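Local coordinates for protein response regulator aspartate phosphatase I (Bacillus subtilis subsp. subtilis, PDB 4I1A) that dephosphorylates the sporulation phosphotransferase Spo0F and activates ICEBs1 gene expression, excision and transfer by inactivating the repressor ImmR, at residues I219-A224 with S257-L262; C233-K238 with E273-N278; Q245-A250 with L266-Y271; I284-G289 with I307-F312. One frame throughout, in Å; residues are numbered along the deposited sequence.

Contact 1. Residues I219-A224 with S257-L262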
# COMPACT_ATOMS: atom_id res chain seq x y z
N ILE A 219 12.75 10.68 -12.29
CA ILE A 219 12.50 10.74 -10.85
C ILE A 219 12.79 9.37 -10.24
O ILE A 219 11.99 8.44 -10.36
CB ILE A 219 11.07 11.17 -10.52
CG1 ILE A 219 10.67 12.37 -11.37
CG2 ILE A 219 10.97 11.52 -9.03
CD1 ILE A 219 11.53 13.59 -11.14
N GLU A 220 13.95 9.26 -9.60
CA GLU A 220 14.48 7.98 -9.14
C GLU A 220 13.57 7.27 -8.13
O GLU A 220 13.32 6.06 -8.25
CB GLU A 220 15.87 8.17 -8.54
CG GLU A 220 16.62 6.88 -8.25
CD GLU A 220 17.40 6.35 -9.44
OE1 GLU A 220 16.90 6.46 -10.58
OE2 GLU A 220 18.52 5.83 -9.24
N HIS A 221 13.09 8.01 -7.15
CA HIS A 221 12.26 7.42 -6.11
C HIS A 221 10.90 6.96 -6.65
O HIS A 221 10.36 5.94 -6.20
CB HIS A 221 12.07 8.37 -4.93
CG HIS A 221 11.50 7.69 -3.72
ND1 HIS A 221 10.27 8.02 -3.19
CD2 HIS A 221 11.98 6.69 -2.95
CE1 HIS A 221 10.02 7.26 -2.15
NE2 HIS A 221 11.05 6.44 -1.98
N LEU A 222 10.35 7.72 -7.60
CA LEU A 222 9.09 7.35 -8.23
C LEU A 222 9.25 6.12 -9.12
O LEU A 222 8.30 5.36 -9.31
CB LEU A 222 8.53 8.52 -9.02
CG LEU A 222 7.99 9.64 -8.12
CD1 LEU A 222 7.26 10.69 -8.93
CD2 LEU A 222 7.10 9.06 -7.04
N ILE A 223 10.45 5.91 -9.65
CA ILE A 223 10.74 4.73 -10.45
C ILE A 223 10.71 3.49 -9.55
O ILE A 223 10.09 2.47 -9.88
CB ILE A 223 12.12 4.84 -11.14
CG1 ILE A 223 12.05 5.79 -12.33
CG2 ILE A 223 12.62 3.47 -11.60
CD1 ILE A 223 13.41 6.05 -13.03
N ALA A 224 11.36 3.58 -8.40
CA ALA A 224 11.35 2.48 -7.44
C ALA A 224 9.96 2.26 -6.86
O ALA A 224 9.56 1.12 -6.62
CB ALA A 224 12.34 2.73 -6.33
N SER A 257 19.37 4.35 -1.44
CA SER A 257 18.76 5.51 -0.78
C SER A 257 18.44 5.28 0.70
O SER A 257 18.22 6.23 1.44
CB SER A 257 17.49 5.92 -1.52
OG SER A 257 16.82 6.97 -0.84
N LYS A 258 18.42 4.01 1.11
CA LYS A 258 18.02 3.62 2.47
C LYS A 258 16.62 4.12 2.83
O LYS A 258 16.35 4.44 3.99
CB LYS A 258 19.03 4.11 3.52
CG LYS A 258 20.49 3.76 3.27
CD LYS A 258 21.40 4.60 4.18
CE LYS A 258 22.88 4.43 3.84
NZ LYS A 258 23.76 5.25 4.73
N HIS A 259 15.74 4.20 1.84
CA HIS A 259 14.37 4.63 2.09
C HIS A 259 13.60 3.57 2.87
O HIS A 259 13.93 2.40 2.79
CB HIS A 259 13.65 4.95 0.78
CG HIS A 259 12.31 5.58 0.97
ND1 HIS A 259 11.13 4.86 0.99
CD2 HIS A 259 11.95 6.88 1.19
CE1 HIS A 259 10.11 5.68 1.20
NE2 HIS A 259 10.59 6.90 1.32
N SER A 260 12.58 3.99 3.61
CA SER A 260 11.83 3.06 4.46
C SER A 260 11.16 1.91 3.69
O SER A 260 10.99 0.83 4.24
CB SER A 260 10.81 3.82 5.31
OG SER A 260 9.87 4.49 4.50
N PHE A 261 10.81 2.15 2.43
CA PHE A 261 10.17 1.13 1.58
C PHE A 261 11.07 -0.08 1.32
O PHE A 261 10.65 -1.06 0.72
CB PHE A 261 9.75 1.72 0.23
CG PHE A 261 8.47 2.52 0.28
CD1 PHE A 261 7.41 2.11 1.07
CD2 PHE A 261 8.33 3.67 -0.49
CE1 PHE A 261 6.23 2.85 1.11
CE2 PHE A 261 7.16 4.41 -0.46
CZ PHE A 261 6.11 4.00 0.35
N LEU A 262 12.32 0.00 1.77
CA LEU A 262 13.26 -1.09 1.62
C LEU A 262 12.74 -2.34 2.31
O LEU A 262 12.79 -3.44 1.76
CB LEU A 262 14.61 -0.69 2.20
CG LEU A 262 15.75 -1.70 2.14
CD1 LEU A 262 15.84 -2.29 0.75
CD2 LEU A 262 17.07 -1.02 2.50

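Contact 2. Residues C233-K238 with E273-N278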
# COMPACT_ATOMS: atom_id res chain seq x y z
N CYS A 233 1.22 -5.83 -7.34
CA CYS A 233 0.08 -6.28 -8.16
C CYS A 233 0.34 -7.65 -8.78
O CYS A 233 -0.52 -8.53 -8.76
CB CYS A 233 -0.27 -5.26 -9.25
SG CYS A 233 -0.80 -3.67 -8.62
N TYR A 234 1.54 -7.83 -9.33
CA TYR A 234 1.93 -9.09 -9.95
C TYR A 234 1.84 -10.26 -8.98
O TYR A 234 1.38 -11.33 -9.34
CB TYR A 234 3.33 -8.98 -10.54
CG TYR A 234 3.37 -8.45 -11.97
CD1 TYR A 234 2.43 -8.84 -12.91
CD2 TYR A 234 4.37 -7.57 -12.37
CE1 TYR A 234 2.47 -8.37 -14.21
CE2 TYR A 234 4.42 -7.09 -13.66
CZ TYR A 234 3.47 -7.49 -14.58
OH TYR A 234 3.52 -7.03 -15.88
N ASP A 235 2.27 -10.03 -7.74
CA ASP A 235 2.18 -11.02 -6.67
C ASP A 235 0.73 -11.43 -6.46
O ASP A 235 0.41 -12.61 -6.33
CB ASP A 235 2.80 -10.47 -5.36
CG ASP A 235 2.55 -11.37 -4.16
OD1 ASP A 235 2.66 -12.61 -4.29
OD2 ASP A 235 2.24 -10.85 -3.07
N GLU A 236 -0.15 -10.43 -6.42
CA GLU A 236 -1.58 -10.66 -6.30
C GLU A 236 -2.14 -11.40 -7.51
O GLU A 236 -3.06 -12.21 -7.38
CB GLU A 236 -2.33 -9.33 -6.14
CG GLU A 236 -2.06 -8.65 -4.82
CD GLU A 236 -2.62 -9.43 -3.65
OE1 GLU A 236 -3.66 -10.10 -3.82
OE2 GLU A 236 -2.01 -9.37 -2.55
N LEU A 237 -1.60 -11.12 -8.69
CA LEU A 237 -2.07 -11.77 -9.90
C LEU A 237 -1.38 -13.11 -10.08
O LEU A 237 -1.60 -13.82 -11.06
CB LEU A 237 -1.81 -10.87 -11.11
CG LEU A 237 -2.67 -9.61 -11.16
CD1 LEU A 237 -2.18 -8.68 -12.26
CD2 LEU A 237 -4.16 -9.96 -11.35
N LYS A 238 -0.53 -13.46 -9.11
CA LYS A 238 0.20 -14.71 -9.11
C LYS A 238 1.17 -14.89 -10.28
O LYS A 238 1.58 -16.02 -10.60
CB LYS A 238 -0.76 -15.90 -8.96
CG LYS A 238 -1.77 -15.68 -7.85
CD LYS A 238 -2.47 -16.95 -7.43
CE LYS A 238 -3.41 -16.67 -6.26
NZ LYS A 238 -2.75 -15.86 -5.18
N GLU A 273 9.06 -15.36 -3.36
CA GLU A 273 9.97 -16.46 -3.64
C GLU A 273 9.57 -17.73 -2.88
O GLU A 273 9.72 -18.84 -3.39
CB GLU A 273 11.41 -16.06 -3.30
CG GLU A 273 12.00 -15.01 -4.24
CD GLU A 273 12.14 -15.53 -5.67
OE1 GLU A 273 12.44 -16.73 -5.83
OE2 GLU A 273 11.94 -14.75 -6.63
N ALA A 274 9.08 -17.55 -1.66
CA ALA A 274 8.57 -18.65 -0.86
C ALA A 274 7.36 -19.31 -1.54
O ALA A 274 7.23 -20.54 -1.56
CB ALA A 274 8.19 -18.16 0.52
N LYS A 275 6.47 -18.49 -2.10
CA LYS A 275 5.30 -19.01 -2.80
C LYS A 275 5.67 -19.83 -4.04
O LYS A 275 4.87 -20.64 -4.50
CB LYS A 275 4.35 -17.88 -3.21
CG LYS A 275 3.66 -17.15 -2.07
CD LYS A 275 2.81 -16.02 -2.63
CE LYS A 275 2.49 -14.98 -1.60
NZ LYS A 275 1.52 -13.99 -2.14
N GLN A 276 6.86 -19.62 -4.59
CA GLN A 276 7.32 -20.44 -5.71
C GLN A 276 8.14 -21.61 -5.21
O GLN A 276 8.73 -22.35 -6.00
CB GLN A 276 8.16 -19.63 -6.70
CG GLN A 276 7.47 -18.42 -7.27
CD GLN A 276 8.34 -17.70 -8.28
OE1 GLN A 276 8.43 -18.10 -9.44
NE2 GLN A 276 8.98 -16.62 -7.85
N GLN A 277 8.17 -21.78 -3.89
CA GLN A 277 8.98 -22.80 -3.22
C GLN A 277 10.48 -22.60 -3.46
O GLN A 277 11.27 -23.54 -3.31
CB GLN A 277 8.57 -24.21 -3.62
CG GLN A 277 7.13 -24.57 -3.28
CD GLN A 277 6.21 -24.40 -4.46
OE1 GLN A 277 6.29 -25.15 -5.44
NE2 GLN A 277 5.32 -23.42 -4.39
N ASN A 278 10.88 -21.37 -3.80
CA ASN A 278 12.30 -21.06 -3.88
C ASN A 278 12.82 -20.70 -2.50
O ASN A 278 13.19 -19.56 -2.24
CB ASN A 278 12.55 -19.93 -4.88
CG ASN A 278 12.24 -20.34 -6.31
OD1 ASN A 278 12.37 -21.51 -6.68
ND2 ASN A 278 11.83 -19.38 -7.13
O HOH W 1 -0.33 -14.50 -4.52
O HOH W 2 0.61 -11.51 -0.90

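Contact 3. Residues Q245-A250 with L266-Y271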
# COMPACT_ATOMS: atom_id res chain seq x y z
N GLN A 245 11.07 -9.64 -10.67
CA GLN A 245 11.94 -8.81 -11.50
C GLN A 245 11.69 -7.32 -11.24
O GLN A 245 12.64 -6.53 -11.18
CB GLN A 245 11.81 -9.15 -12.99
CG GLN A 245 12.74 -8.33 -13.91
CD GLN A 245 14.23 -8.47 -13.57
OE1 GLN A 245 14.76 -9.58 -13.44
NE2 GLN A 245 14.91 -7.34 -13.44
N HIS A 246 10.43 -6.95 -11.04
CA HIS A 246 10.12 -5.57 -10.69
C HIS A 246 10.56 -5.22 -9.27
O HIS A 246 10.97 -4.09 -8.99
CB HIS A 246 8.64 -5.27 -10.90
CG HIS A 246 8.27 -5.02 -12.33
ND1 HIS A 246 8.44 -3.79 -12.94
CD2 HIS A 246 7.75 -5.84 -13.28
CE1 HIS A 246 8.04 -3.86 -14.19
NE2 HIS A 246 7.62 -5.10 -14.43
N LEU A 247 10.48 -6.19 -8.37
CA LEU A 247 10.82 -5.98 -6.97
C LEU A 247 12.32 -5.79 -6.72
O LEU A 247 12.70 -4.99 -5.87
CB LEU A 247 10.26 -7.10 -6.08
CG LEU A 247 8.74 -7.06 -5.84
CD1 LEU A 247 8.24 -8.41 -5.34
CD2 LEU A 247 8.34 -5.96 -4.85
N ILE A 248 13.17 -6.52 -7.45
CA ILE A 248 14.60 -6.32 -7.31
C ILE A 248 15.06 -5.00 -7.92
O ILE A 248 16.03 -4.41 -7.47
CB ILE A 248 15.46 -7.48 -7.90
CG1 ILE A 248 15.25 -7.61 -9.41
CG2 ILE A 248 15.17 -8.78 -7.19
CD1 ILE A 248 16.45 -8.19 -10.12
N LEU A 249 14.36 -4.55 -8.96
CA LEU A 249 14.67 -3.26 -9.57
C LEU A 249 14.38 -2.16 -8.56
O LEU A 249 15.14 -1.20 -8.43
CB LEU A 249 13.86 -3.04 -10.85
CG LEU A 249 14.29 -3.85 -12.07
CD1 LEU A 249 13.47 -3.50 -13.32
CD2 LEU A 249 15.78 -3.67 -12.35
N ALA A 250 13.28 -2.33 -7.82
CA ALA A 250 12.93 -1.42 -6.75
C ALA A 250 13.98 -1.50 -5.65
O ALA A 250 14.43 -0.48 -5.12
CB ALA A 250 11.57 -1.75 -6.19
N LEU A 266 11.61 -5.97 0.58
CA LEU A 266 12.30 -7.22 0.91
C LEU A 266 11.29 -8.24 1.43
O LEU A 266 11.40 -9.44 1.18
CB LEU A 266 13.42 -7.01 1.93
CG LEU A 266 14.70 -6.41 1.36
CD1 LEU A 266 15.52 -5.74 2.46
CD2 LEU A 266 15.53 -7.48 0.62
N PHE A 267 10.31 -7.74 2.15
CA PHE A 267 9.29 -8.62 2.68
C PHE A 267 8.52 -9.28 1.54
O PHE A 267 8.40 -10.52 1.49
CB PHE A 267 8.34 -7.87 3.62
CG PHE A 267 7.19 -8.70 4.08
CD1 PHE A 267 7.31 -9.53 5.20
CD2 PHE A 267 5.98 -8.71 3.38
CE1 PHE A 267 6.26 -10.32 5.61
CE2 PHE A 267 4.92 -9.51 3.79
CZ PHE A 267 5.06 -10.31 4.91
N THR A 268 8.02 -8.45 0.64
CA THR A 268 7.24 -8.90 -0.51
C THR A 268 8.06 -9.84 -1.39
O THR A 268 7.57 -10.87 -1.87
CB THR A 268 6.73 -7.70 -1.34
OG1 THR A 268 6.15 -6.73 -0.46
CG2 THR A 268 5.66 -8.13 -2.39
N LEU A 269 9.33 -9.50 -1.58
CA LEU A 269 10.25 -10.33 -2.34
C LEU A 269 10.40 -11.70 -1.68
O LEU A 269 10.32 -12.74 -2.35
CB LEU A 269 11.61 -9.63 -2.46
CG LEU A 269 12.66 -10.17 -3.43
CD1 LEU A 269 12.05 -10.50 -4.79
CD2 LEU A 269 13.77 -9.16 -3.60
N THR A 270 10.61 -11.71 -0.36
CA THR A 270 10.76 -12.95 0.38
C THR A 270 9.54 -13.82 0.20
O THR A 270 9.64 -15.03 -0.09
CB THR A 270 10.92 -12.68 1.90
OG1 THR A 270 12.04 -11.83 2.14
CG2 THR A 270 11.10 -13.99 2.66
N TYR A 271 8.37 -13.22 0.38
CA TYR A 271 7.13 -13.96 0.30
C TYR A 271 6.90 -14.53 -1.10
O TYR A 271 6.57 -15.71 -1.25
CB TYR A 271 5.96 -13.06 0.72
CG TYR A 271 4.75 -13.83 1.17
CD1 TYR A 271 4.76 -15.22 1.24
CD2 TYR A 271 3.59 -13.16 1.54
CE1 TYR A 271 3.64 -15.92 1.65
CE2 TYR A 271 2.47 -13.84 1.95
CZ TYR A 271 2.50 -15.22 2.01
OH TYR A 271 1.37 -15.88 2.42

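Contact 4. Residues I284-G289 with I307-F312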
# COMPACT_ATOMS: atom_id res chain seq x y z
N ILE A 284 17.40 -15.88 2.02
CA ILE A 284 18.39 -14.82 1.95
C ILE A 284 17.73 -13.44 2.09
O ILE A 284 18.22 -12.58 2.82
CB ILE A 284 19.17 -14.93 0.64
CG1 ILE A 284 20.16 -16.09 0.75
CG2 ILE A 284 19.85 -13.61 0.30
CD1 ILE A 284 20.67 -16.60 -0.57
N TYR A 285 16.60 -13.25 1.41
CA TYR A 285 15.85 -12.00 1.52
C TYR A 285 15.13 -11.92 2.87
O TYR A 285 14.88 -10.83 3.38
CB TYR A 285 14.86 -11.85 0.35
CG TYR A 285 15.55 -11.64 -0.98
CD1 TYR A 285 16.25 -10.46 -1.25
CD2 TYR A 285 15.51 -12.62 -1.97
CE1 TYR A 285 16.89 -10.27 -2.47
CE2 TYR A 285 16.15 -12.43 -3.19
CZ TYR A 285 16.84 -11.26 -3.43
OH TYR A 285 17.46 -11.06 -4.65
N PHE A 286 14.79 -13.08 3.43
CA PHE A 286 14.21 -13.16 4.76
C PHE A 286 15.15 -12.62 5.84
O PHE A 286 14.76 -11.76 6.62
CB PHE A 286 13.80 -14.60 5.09
CG PHE A 286 13.39 -14.81 6.52
CD1 PHE A 286 12.10 -14.47 6.94
CD2 PHE A 286 14.28 -15.33 7.45
CE1 PHE A 286 11.72 -14.65 8.28
CE2 PHE A 286 13.91 -15.52 8.79
CZ PHE A 286 12.63 -15.17 9.20
N ARG A 287 16.39 -13.12 5.88
CA ARG A 287 17.36 -12.69 6.90
C ARG A 287 17.72 -11.23 6.73
O ARG A 287 17.97 -10.53 7.71
CB ARG A 287 18.65 -13.53 6.86
CG ARG A 287 18.43 -15.01 7.15
CD ARG A 287 19.71 -15.79 6.90
NE ARG A 287 19.66 -17.15 7.42
CZ ARG A 287 20.00 -18.23 6.71
NH1 ARG A 287 20.41 -18.10 5.46
NH2 ARG A 287 19.93 -19.44 7.27
N LYS A 288 17.76 -10.78 5.49
CA LYS A 288 18.17 -9.42 5.20
C LYS A 288 17.06 -8.45 5.62
O LYS A 288 17.31 -7.40 6.22
CB LYS A 288 18.53 -9.29 3.71
CG LYS A 288 18.83 -7.89 3.23
CD LYS A 288 19.83 -7.90 2.07
CE LYS A 288 19.53 -8.99 1.03
NZ LYS A 288 20.73 -9.27 0.17
N GLY A 289 15.82 -8.81 5.33
CA GLY A 289 14.68 -7.96 5.66
C GLY A 289 14.37 -7.94 7.15
O GLY A 289 14.16 -6.88 7.74
N ILE A 307 5.75 -14.14 10.68
CA ILE A 307 4.74 -14.98 10.04
C ILE A 307 5.37 -15.84 8.94
O ILE A 307 5.13 -17.05 8.87
CB ILE A 307 3.58 -14.15 9.43
CG1 ILE A 307 2.78 -13.43 10.53
CG2 ILE A 307 2.65 -15.05 8.59
CD1 ILE A 307 1.78 -12.40 9.97
N LEU A 308 6.18 -15.21 8.10
CA LEU A 308 6.92 -15.95 7.07
C LEU A 308 7.81 -17.01 7.72
O LEU A 308 7.88 -18.16 7.26
CB LEU A 308 7.76 -14.99 6.24
CG LEU A 308 7.02 -13.96 5.38
CD1 LEU A 308 7.99 -13.33 4.41
CD2 LEU A 308 5.78 -14.56 4.63
N GLU A 309 8.49 -16.63 8.80
CA GLU A 309 9.36 -17.55 9.52
C GLU A 309 8.62 -18.78 10.01
O GLU A 309 9.11 -19.91 9.86
CB GLU A 309 10.02 -16.86 10.70
CG GLU A 309 11.05 -17.75 11.40
CD GLU A 309 11.71 -17.05 12.57
OE1 GLU A 309 11.40 -15.86 12.80
OE2 GLU A 309 12.53 -17.70 13.27
N GLY A 310 7.45 -18.56 10.61
CA GLY A 310 6.69 -19.68 11.15
C GLY A 310 6.14 -20.54 10.02
O GLY A 310 6.04 -21.75 10.15
N LEU A 311 5.79 -19.88 8.93
CA LEU A 311 5.28 -20.54 7.73
C LEU A 311 6.39 -21.31 7.00
O LEU A 311 6.18 -22.45 6.61
CB LEU A 311 4.72 -19.46 6.79
CG LEU A 311 3.30 -19.47 6.22
CD1 LEU A 311 2.29 -20.15 7.13
CD2 LEU A 311 2.88 -18.04 5.94
N PHE A 312 7.56 -20.71 6.81
CA PHE A 312 8.54 -21.28 5.88
C PHE A 312 9.93 -21.62 6.43
O PHE A 312 10.59 -22.53 5.92
CB PHE A 312 8.74 -20.35 4.66
CG PHE A 312 7.47 -20.04 3.90
CD1 PHE A 312 6.78 -21.04 3.22
CD2 PHE A 312 6.97 -18.76 3.85
CE1 PHE A 312 5.61 -20.76 2.53
CE2 PHE A 312 5.80 -18.48 3.16
CZ PHE A 312 5.12 -19.48 2.49

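Contact 1. Residues I219-A224 with S257-L262
The imidazoles of His221 and His259 form an edge-to-face aromatic pair at the surface of the tetratricopeptide-repeat domain, around its predicted fourth repeat, where the first turn of helix 220-236 meets the turn leading from helix 240-257 into helix 261-275. It joins helices that are next but one in the chain. The ring centroids lie 4.1 Å apart with the planes at 57°, and His221 NE2 sits over the centre of the His259 ring, 3.3 Å from His259 CG. CG of His259 lies anti to its backbone N (chi1 -172°), which turns the ring face toward His221, and the two side chains cross at about a right angle. His221 NE2 also approaches the edge of the Phe261 ring, 4.2 Å from Phe261 CD2, while that phenyl reaches on to Met225 and Met228 of helix 220-236. The His259 ring is fixed from its own side of the contact: Phe261 N donates to His259 ND1 over 3.1 Å in a nearly straight bond (171°), tilted from the ring plane, a capping bond at the turn that leads into helix 261-275. Replacing His259 by an alanine would probably deprive Phe261 N of this acceptor and leave the His221 ring without the face it packs on. ND1 accepts that N-H, so a neutral His259 would probably carry its proton on NE2. The one imidazole thus acts as capping acceptor and as aromatic platform.

Contact 2. Residues C233-K238 with E273-N278
With CG of Asp235 turned away from its backbone N (chi1 171°) and the Lys275 chain running extended beyond CG, the carboxylate and the ammonium group meet between the C-terminal ends of helices 220-236 and 261-275. The two side chains cross at about a right angle. Lys275 NZ donates to Asp235 OD1 at 2.8 Å, a salt bridge that uses the syn lone pair of OD1, while Asp235 OD2 stays 3.4 Å from NZ. It ties a helix end in the predicted fourth TPR repeat to the one where the predicted fifth begins. Two waters complete the grip. One accepts from Lys275 NZ and donates to Asp235 OD2, giving the second carboxylate oxygen an indirect link to the same ammonium; the other accepts from Lys275 NZ at 3.1 Å and from Lys238 NZ, and donates to Asp235 O. An asparagine in place of Asp235 would probably leave the Lys275 ammonium without its close charge partner and weaken the tie between the two helix ends. Lys238 NZ is 5.6 Å from Lys275 NZ, so the buried carboxylate probably also helps to offset the nearness of two like charges. Both segments leave their helices through Schellman motifs, at Lys238 and at Gln277, and beyond the latter Asn278 ND2 donates to Glu273 OE1. Tyr240 of helix 240-257, the helix between these two in the chain, packs against both Asp235 and Lys275. Lys275 also makes a cation-pi contact with Tyr271 and a weak, long ion pair with Glu343 of helix 334-351.

Contact 3. Residues Q245-A250 with L266-Y271
Helical segments 245-250 and 266-271 run roughly antiparallel, their axes 9.8 Å apart at an angle of 151°, the CA atoms of Leu247 and Leu269, 6.4 Å apart, being the closest pair. Leu247 puts its CD1 methyl against the backbone side of the opposing helix, 3.9 Å from Thr268 CG2 and 4.1 Å from Leu269 N, while its CB faces Leu269 CD1. Leu269 divides its two methyls between neighbours: CD1 goes to Leu247, and CD2 meets Ile248 CG2 at 3.9 Å. The Thr268 methyl lies anti to the backbone N, which presents it to Leu247, and its hydroxyl bonds back to Lys264 O within its own helix. The side chains meet through methyl and methylene groups. Farther round helix 261-275, Thr270 OG1 donates to Leu266 O at 2.7 Å; that carbonyl also takes Thr270 N, the two donors arriving from opposite faces of its plane. Tyr285 of helix 279-295 touches Leu266, Leu269 and Thr270. Phe267 and Tyr271 turn to Leu308 of helix 299-313, and His246 and Ala250 pack against helix 220-236, placing the contact among successive helices of the tetratricopeptide-repeat domain, with helix 240-257 largely in the predicted fourth repeat.

Contact 4. Residues I284-G289 with I307-F312
Segments 284-289 and 307-312 are both helical, and their backbones come nearest at Phe286 and Glu309, whose CA atoms are 8.1 Å apart; the second helix widens into a pi-type turn at 309-312. The Phe286 ring makes most of the contact. Its CG stands opposite the backbone N (chi1 171°), which sends the phenyl across to helix 299-313, where its far end reaches the aliphatic part of Glu309. Phe286 CZ lies 3.5 Å from Glu309 CB and also touches CG of that residue, while Phe286 CE1 comes up beside CB and the backbone N. The extended glutamate then runs obliquely past the ring, bringing Glu309 OE1 to the ring edge, in its plane, 3.9 Å from Phe286 CZ. Ring and carboxylate planes are turned 67° apart, so the two groups do not stack flat. The other carboxylate oxygen, Glu309 OE2, has a weak, long ion pair with Arg290. A looser apolar touch comes from Leu308, whose CB lies 4.4 Å from Phe286 CD1. Phe313 meets the Phe286 ring with the planes at about 45°, and Leu308 also reaches Thr270 of helix 261-275. The touching residues lie in the predicted fifth TPR repeat, where helices 279-295 and 299-313, successive in the chain, pair in a way consistent with the helix-turn-helix unit of a tetratricopeptide repeat.

In the fold
The four contacts follow consecutive helices through the TPR region. Contacts 1 and 2 both join helix 220-236 to helix 261-275, toward opposite ends of these helices, with centres 22 Å apart. Contact 3, nested in the chain loop closed by contact 2, packs the intervening helix 240-257 on helix 261-275; it touches contact 1 where Ala224 O meets Ala250 CB at 3.5 Å, and contact 2 through Tyr234 and His246. Contact 4 carries the packing onward: its centre is 13 Å from that of contact 3, and Leu269 CD2 lies 3.5 Å from Tyr285 CE1. Contact 2 also reaches it, Ala274 CB being 3.6 Å from Phe312 CE2.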